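Local coordinates for hypothetical protein Atu2684 (Agrobacterium tumefaciens, PDB 2AXO), which is of unknown function but belongs to a thioredoxin-like family and carries a disulfide, consistent with a thiol-redox role, at residues 41-45 with 71-75; 177-181 with 228-232; 233-238 with 250-256. One frame throughout, in Å; residues are numbered along the deposited sequence.

Contact 1 of 3, residues 41-45 with 71-75; sequences AVKGV and GDVVG
Lys43 and Asp72 meet through both backbone and side chains. The backbone N of Lys43 donates to Asp72 O at 2.8 Å in a nearly straight bond (169°). From there the lysine's aliphatic chain slants past one carboxylate oxygen, CD and CE both against OD2, with CE 3.2 Å from Asp72 OD2. The last torsion bends the otherwise extended chain (chi4 -67°), and NZ stays 4.6 Å from Asp72 OD2, too far for a salt bridge; the ammonium pairs instead with Glu40, while Asp72 OD1 is hydrogen-bonded to Tyr135 of helix 131-143. The aspartate is thus held by a phenol on one oxygen and brushed by methylenes on the other.

Further along, Val74 N donates to Gly44 O at 3.0 Å, and the two chains settle into a parallel bridge between Val45 and Val74. Their side chains lie side by side and point the same way, Val45 CG2 standing 4.0 Å from Val74 CB, and both press on Ala253 of strand 247-257. Beyond Val45, the Val74 side chain also packs on Ala235 and Ile255. Gly44 N is buried and has no hydrogen-bond partner.

Strands 45-50 and 74-79 run side by side from here, joined by helix 58-70, with the Cys54-Cys57 disulfide just ahead of that helix. The contact pairs the leading ends of the two parallel strands of a beta-alpha-beta crossover, as in the thioredoxin fold.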
loop_
_atom_site.group_PDB
_atom_site.type_symbol
_atom_site.label_atom_id
_atom_site.label_comp_id
_atom_site.label_asym_id
_atom_site.label_seq_id
_atom_site.Cartn_x
_atom_site.Cartn_y
_atom_site.Cartn_z
ATOM N N ALA A 41 -1.847 -1.864 35.745
ATOM C CA ALA A 41 -0.996 -2.147 34.591
ATOM C C ALA A 41 -1.505 -1.539 33.280
ATOM O O ALA A 41 -2.697 -1.250 33.134
ATOM C CB ALA A 41 -0.830 -3.657 34.433
ATOM N N VAL A 42 -0.583 -1.342 32.337
ATOM C CA VAL A 42 -0.910 -0.790 31.022
ATOM C C VAL A 42 -2.038 -1.611 30.414
ATOM O O VAL A 42 -2.055 -2.833 30.539
ATOM C CB VAL A 42 0.309 -0.832 30.070
ATOM C CG1 VAL A 42 1.363 0.167 30.525
ATOM C CG2 VAL A 42 0.897 -2.236 30.046
ATOM N N LYS A 43 -2.967 -0.943 29.742
ATOM C CA LYS A 43 -4.125 -1.619 29.160
ATOM C C LYS A 43 -3.883 -2.357 27.842
ATOM O O LYS A 43 -4.583 -3.324 27.535
ATOM C CB LYS A 43 -5.269 -0.614 28.987
ATOM C CG LYS A 43 -5.738 0.034 30.290
ATOM C CD LYS A 43 -6.781 1.118 30.027
ATOM C CE LYS A 43 -7.207 1.827 31.315
ATOM N NZ LYS A 43 -7.958 0.926 32.228
ATOM N N GLY A 44 -2.908 -1.911 27.060
ATOM C CA GLY A 44 -2.634 -2.571 25.793
ATOM C C GLY A 44 -1.795 -1.733 24.846
ATOM O O GLY A 44 -1.229 -0.711 25.239
ATOM N N VAL A 45 -1.719 -2.168 23.593
ATOM C CA VAL A 45 -0.946 -1.474 22.577
ATOM C C VAL A 45 -1.832 -0.939 21.458
ATOM O O VAL A 45 -2.686 -1.654 20.925
ATOM C CB VAL A 45 0.117 -2.412 21.963
ATOM C CG1 VAL A 45 0.873 -1.699 20.847
ATOM C CG2 VAL A 45 1.082 -2.868 23.049
ATOM N N GLY A 71 -1.278 7.982 29.216
ATOM C CA GLY A 71 -0.249 7.003 29.523
ATOM C C GLY A 71 -0.706 5.614 29.941
ATOM O O GLY A 71 0.087 4.866 30.509
ATOM N N ASP A 72 -1.959 5.251 29.670
ATOM C CA ASP A 72 -2.423 3.928 30.069
ATOM C C ASP A 72 -2.323 2.891 28.957
ATOM O O ASP A 72 -2.757 1.752 29.115
ATOM C CB ASP A 72 -3.849 3.979 30.657
ATOM C CG ASP A 72 -4.891 4.537 29.697
ATOM O OD1 ASP A 72 -4.539 4.999 28.593
ATOM O OD2 ASP A 72 -6.087 4.514 30.071
ATOM N N VAL A 73 -1.738 3.293 27.834
ATOM C CA VAL A 73 -1.524 2.382 26.715
ATOM C C VAL A 73 -0.184 2.724 26.093
ATOM O O VAL A 73 0.370 3.803 26.337
ATOM C CB VAL A 73 -2.619 2.509 25.618
ATOM C CG1 VAL A 73 -3.996 2.337 26.236
ATOM C CG2 VAL A 73 -2.515 3.849 24.905
ATOM N N VAL A 74 0.344 1.786 25.319
ATOM C CA VAL A 74 1.597 1.987 24.605
ATOM C C VAL A 74 1.101 2.448 23.244
ATOM O O VAL A 74 0.545 1.654 22.483
ATOM C CB VAL A 74 2.382 0.664 24.451
ATOM C CG1 VAL A 74 3.492 0.833 23.422
ATOM C CG2 VAL A 74 2.973 0.251 25.801
ATOM N N GLY A 75 1.275 3.733 22.955
ATOM C CA GLY A 75 0.801 4.282 21.700
ATOM C C GLY A 75 1.891 4.592 20.701
ATOM O O GLY A 75 2.922 5.170 21.038
#

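Contact 2 of 3, residues 177-181 with 228-232; sequences AYFTR and KVKKG
Lys228 lays the end of its chain over one face of the Tyr178 ring. Its CE sits 3.6 Å from the ring centroid, almost on the normal (13°), as a CH-pi contact, and NZ continues across the same face as a cation-pi partner, 3.7 Å from the centroid of the Tyr178 ring and displaced toward the CD2-CE2 side. NZ comes nearest to Tyr178 CE2, at 3.3 Å. The lysine reaches this position through a bend at chi3 (-63°), which swings CE, and NZ beyond it, over the ring, while its CB lies by Tyr178 CD1. Val229 takes another direction: its CG2 methyl touches the ring's edge, 4.1 Å from Tyr178 CE1. The phenol ring is therefore bordered by two successive residues of helix 223-229, one over a face and one at the edge.

At the other end of the contact the backbones meet. A type I turn from Val229 to Gly232, with Gly232 N bonded to Val229 O, brings Gly232 onto strand 172-186. With no side chain, its CA packs directly on backbone, making a CA-H...O contact of 3.3 Å with Phe179 O and lying 3.5 Å from Arg181 N. No conventional hydrogen bond joins the two segments. The Phe179 ring stacks with His201, to which Arg181 NH1 is also hydrogen-bonded.

Lys228 NZ has a salt bridge to Asp205 on the adjoining strand 196-212, so its charge is probably shared between a carboxylate and an aromatic face. The contact therefore appears to rest on cation-pi attraction, dispersion and close glycine packing, and the carboxylate probably steadies the ammonium group over the ring.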
loop_
_atom_site.group_PDB
_atom_site.type_symbol
_atom_site.label_atom_id
_atom_site.label_comp_id
_atom_site.label_asym_id
_atom_site.label_seq_id
_atom_site.Cartn_x
_atom_site.Cartn_y
_atom_site.Cartn_z
ATOM N N ALA A 177 10.404 -0.332 18.457
ATOM C CA ALA A 177 9.944 0.691 17.532
ATOM C C ALA A 177 10.442 2.028 18.062
ATOM O O ALA A 177 10.083 2.448 19.167
ATOM C CB ALA A 177 8.417 0.683 17.443
ATOM N N TYR A 178 11.291 2.681 17.276
ATOM C CA TYR A 178 11.863 3.966 17.658
ATOM C C TYR A 178 10.987 5.093 17.134
ATOM O O TYR A 178 10.539 5.059 15.993
ATOM C CB TYR A 178 13.274 4.085 17.076
ATOM C CG TYR A 178 14.213 2.993 17.545
ATOM C CD1 TYR A 178 14.874 3.093 18.771
ATOM C CD2 TYR A 178 14.426 1.849 16.773
ATOM C CE1 TYR A 178 15.731 2.080 19.220
ATOM C CE2 TYR A 178 15.278 0.828 17.210
ATOM C CZ TYR A 178 15.925 0.950 18.432
ATOM O OH TYR A 178 16.753 -0.059 18.866
ATOM N N PHE A 179 10.739 6.094 17.973
ATOM C CA PHE A 179 9.913 7.214 17.556
ATOM C C PHE A 179 10.401 8.533 18.113
ATOM O O PHE A 179 11.222 8.582 19.039
ATOM C CB PHE A 179 8.455 7.008 18.000
ATOM C CG PHE A 179 8.293 6.804 19.480
ATOM C CD1 PHE A 179 8.156 5.520 20.003
ATOM C CD2 PHE A 179 8.301 7.893 20.356
ATOM C CE1 PHE A 179 8.030 5.317 21.375
ATOM C CE2 PHE A 179 8.178 7.706 21.732
ATOM C CZ PHE A 179 8.041 6.413 22.245
ATOM N N THR A 180 9.903 9.607 17.514
ATOM C CA THR A 180 10.202 10.942 17.981
ATOM C C THR A 180 9.041 11.173 18.939
ATOM O O THR A 180 7.944 10.661 18.727
ATOM C CB THR A 180 10.159 11.985 16.832
ATOM O OG1 THR A 180 8.894 11.911 16.154
ATOM C CG2 THR A 180 11.282 11.722 15.837
ATOM N N ARG A 181 9.293 11.908 20.009
ATOM C CA ARG A 181 8.261 12.185 20.994
ATOM C C ARG A 181 7.173 13.051 20.368
ATOM O O ARG A 181 6.005 12.664 20.315
ATOM C CB ARG A 181 8.901 12.884 22.190
ATOM C CG ARG A 181 7.941 13.427 23.210
ATOM C CD ARG A 181 7.140 12.337 23.879
ATOM N NE ARG A 181 6.552 12.848 25.110
ATOM C CZ ARG A 181 5.632 12.215 25.820
ATOM N NH1 ARG A 181 5.180 11.030 25.419
ATOM N NH2 ARG A 181 5.168 12.771 26.928
ATOM N N LYS A 228 19.471 6.686 19.684
ATOM C CA LYS A 228 18.201 6.682 18.967
ATOM C C LYS A 228 17.018 6.899 19.902
ATOM O O LYS A 228 16.120 7.677 19.595
ATOM C CB LYS A 228 18.022 5.374 18.189
ATOM C CG LYS A 228 19.099 5.149 17.142
ATOM C CD LYS A 228 18.628 4.257 16.015
ATOM C CE LYS A 228 18.278 2.863 16.480
ATOM N NZ LYS A 228 17.702 2.094 15.338
ATOM N N VAL A 229 17.009 6.220 21.044
ATOM C CA VAL A 229 15.905 6.397 21.976
ATOM C C VAL A 229 15.859 7.856 22.438
ATOM O O VAL A 229 14.783 8.426 22.619
ATOM C CB VAL A 229 16.041 5.468 23.210
ATOM C CG1 VAL A 229 14.831 5.621 24.110
ATOM C CG2 VAL A 229 16.188 4.013 22.759
ATOM N N LYS A 230 17.032 8.464 22.611
ATOM C CA LYS A 230 17.123 9.851 23.050
ATOM C C LYS A 230 16.502 10.846 22.073
ATOM O O LYS A 230 16.228 11.987 22.440
ATOM C CB LYS A 230 18.589 10.216 23.308
ATOM C CG LYS A 230 19.147 9.638 24.591
ATOM C CD LYS A 230 18.490 10.275 25.804
ATOM C CE LYS A 230 19.009 9.665 27.096
ATOM N NZ LYS A 230 18.385 10.304 28.289
ATOM N N LYS A 231 16.291 10.423 20.829
ATOM C CA LYS A 231 15.684 11.295 19.824
ATOM C C LYS A 231 14.185 11.421 20.082
ATOM O O LYS A 231 13.497 12.221 19.450
ATOM C CB LYS A 231 15.904 10.737 18.410
ATOM C CG LYS A 231 17.314 10.926 17.864
ATOM C CD LYS A 231 17.488 10.238 16.508
ATOM C CE LYS A 231 16.556 10.808 15.445
ATOM N NZ LYS A 231 16.749 10.122 14.135
ATOM N N GLY A 232 13.687 10.621 21.019
ATOM C CA GLY A 232 12.275 10.641 21.351
ATOM C C GLY A 232 12.031 9.528 22.345
ATOM O O GLY A 232 12.013 9.749 23.555
#

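Contact 3 of 3, residues 233-238 with 250-256; sequences GCAVLL and IVGASIL
Leu237 fills the apolar centre with its two methyl branches: CD1 approaches Ile250 CD1 at 4.2 Å, and CD2 rests on Ala253 CB at 4.0 Å. With chi1 at -54°, CG lies beside the backbone N, and its two methyls part, one to Ile250 and one to Ala253. On the same face Ala235 CB meets Ile255 CG1 at 4.0 Å. The other face carries Cys234, whose SG touches Leu256 CB, and Leu238, whose CD2 rests on Val251 CG2 at 3.7 Å.

Between these layers runs antiparallel backbone bonding, paired at Cys234 with Leu256 and at Val236 with Ser254; Val236 N to Ser254 O is short at 2.6 Å. Leu238 faces two residues at once: its N donates to Gly252 O, while its O accepts from Val251 N at 2.9 Å, a beta bulge in the second strand. The hydroxyl of Ser254 turns to Ser154.

The hairpin forms one side of a four-stranded antiparallel sheet in which strand 172-186 adjoins 232-241. The face with Ala235, Leu237 and Ala253 packs on strands 45-50 and 74-79, and the face with Val236 and Leu256 on strand 152-156.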
loop_
_atom_site.group_PDB
_atom_site.type_symbol
_atom_site.label_atom_id
_atom_site.label_comp_id
_atom_site.label_asym_id
_atom_site.label_seq_id
_atom_site.Cartn_x
_atom_site.Cartn_y
_atom_site.Cartn_z
ATOM N N GLY A 233 11.856 8.319 21.832
ATOM C CA GLY A 233 11.644 7.188 22.706
ATOM C C GLY A 233 11.542 5.925 21.891
ATOM O O GLY A 233 11.804 5.920 20.687
ATOM N N CYS A 234 11.167 4.841 22.552
ATOM C CA CYS A 234 11.003 3.586 21.855
ATOM C C CYS A 234 9.967 2.777 22.607
ATOM O O CYS A 234 9.684 3.034 23.780
ATOM C CB CYS A 234 12.337 2.823 21.772
ATOM S SG CYS A 234 12.909 2.018 23.288
ATOM N N ALA A 235 9.380 1.823 21.906
ATOM C CA ALA A 235 8.393 0.944 22.490
ATOM C C ALA A 235 8.933 -0.452 22.261
ATOM O O ALA A 235 9.398 -0.760 21.165
ATOM C CB ALA A 235 7.053 1.115 21.780
ATOM N N VAL A 236 8.916 -1.275 23.302
ATOM C CA VAL A 236 9.369 -2.653 23.182
ATOM C C VAL A 236 8.093 -3.462 23.056
ATOM O O VAL A 236 7.211 -3.374 23.909
ATOM C CB VAL A 236 10.137 -3.128 24.436
ATOM C CG1 VAL A 236 10.450 -4.621 24.318
ATOM C CG2 VAL A 236 11.437 -2.335 24.589
ATOM N N LEU A 237 7.986 -4.234 21.985
ATOM C CA LEU A 237 6.800 -5.040 21.758
ATOM C C LEU A 237 7.193 -6.510 21.721
ATOM O O LEU A 237 8.005 -6.911 20.888
ATOM C CB LEU A 237 6.140 -4.649 20.429
ATOM C CG LEU A 237 5.797 -3.167 20.221
ATOM C CD1 LEU A 237 5.248 -2.954 18.819
ATOM C CD2 LEU A 237 4.779 -2.704 21.270
ATOM N N LEU A 238 6.649 -7.309 22.637
ATOM C CA LEU A 238 6.954 -8.740 22.633
ATOM C C LEU A 238 5.870 -9.294 21.722
ATOM O O LEU A 238 4.760 -9.603 22.164
ATOM C CB LEU A 238 6.837 -9.330 24.040
ATOM C CG LEU A 238 7.300 -10.787 24.193
ATOM C CD1 LEU A 238 8.772 -10.926 23.810
ATOM C CD2 LEU A 238 7.083 -11.218 25.631
ATOM N N ILE A 250 0.500 -9.214 20.411
ATOM C CA ILE A 250 1.584 -8.653 21.202
ATOM C C ILE A 250 1.197 -9.043 22.625
ATOM O O ILE A 250 0.135 -8.647 23.109
ATOM C CB ILE A 250 1.633 -7.119 21.052
ATOM C CG1 ILE A 250 1.940 -6.764 19.596
ATOM C CG2 ILE A 250 2.677 -6.526 21.995
ATOM C CD1 ILE A 250 1.823 -5.282 19.264
ATOM N N VAL A 251 2.044 -9.830 23.283
ATOM C CA VAL A 251 1.741 -10.322 24.628
ATOM C C VAL A 251 2.400 -9.552 25.769
ATOM O O VAL A 251 2.151 -9.835 26.946
ATOM C CB VAL A 251 2.113 -11.817 24.754
ATOM C CG1 VAL A 251 1.353 -12.630 23.714
ATOM C CG2 VAL A 251 3.603 -12.004 24.585
ATOM N N GLY A 252 3.228 -8.574 25.417
ATOM C CA GLY A 252 3.906 -7.766 26.416
ATOM C C GLY A 252 4.398 -6.503 25.748
ATOM O O GLY A 252 4.690 -6.514 24.552
ATOM N N ALA A 253 4.489 -5.408 26.496
ATOM C CA ALA A 253 4.952 -4.164 25.901
ATOM C C ALA A 253 5.402 -3.148 26.933
ATOM O O ALA A 253 4.958 -3.162 28.083
ATOM C CB ALA A 253 3.857 -3.561 25.028
ATOM N N SER A 254 6.280 -2.256 26.497
ATOM C CA SER A 254 6.814 -1.227 27.361
ATOM C C SER A 254 7.303 -0.052 26.537
ATOM O O SER A 254 7.665 -0.203 25.370
ATOM C CB SER A 254 7.978 -1.794 28.175
ATOM O OG SER A 254 8.666 -0.776 28.885
ATOM N N ILE A 255 7.294 1.126 27.149
ATOM C CA ILE A 255 7.795 2.309 26.481
ATOM C C ILE A 255 8.908 2.901 27.320
ATOM O O ILE A 255 8.835 2.930 28.544
ATOM C CB ILE A 255 6.714 3.388 26.277
ATOM C CG1 ILE A 255 5.804 2.992 25.109
ATOM C CG2 ILE A 255 7.379 4.746 25.988
ATOM C CD1 ILE A 255 4.762 4.032 24.748
ATOM N N LEU A 256 9.955 3.339 26.641
ATOM C CA LEU A 256 11.088 3.964 27.291
ATOM C C LEU A 256 11.221 5.323 26.628
ATOM O O LEU A 256 11.429 5.402 25.417
ATOM C CB LEU A 256 12.364 3.145 27.059
ATOM C CG LEU A 256 13.656 3.767 27.598
ATOM C CD1 LEU A 256 13.504 4.040 29.090
ATOM C CD2 LEU A 256 14.835 2.832 27.351
#

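In the fold
From the N terminus, the contacts follow one another in series, with none nested in or crossing another. Contact 1 closes a loop of 25 residues around helix 58-70 and sets two parallel strands side by side. Contact 2 spans 46 residues, most of them strand, and brings the end of helix 223-229 back to strand 172-186. Contact 3 closes the short hairpin that follows. Contacts 2 and 3 meet within one antiparallel sheet, where Phe179 and Ala177 bond to Gly233 and Ala235. Contact 1 packs on contact 3 instead, its valines lying against alanine and isoleucine side chains of 250-256, so the thioredoxin-like sheet lies against the antiparallel one. Contacts 1 and 2 do not touch.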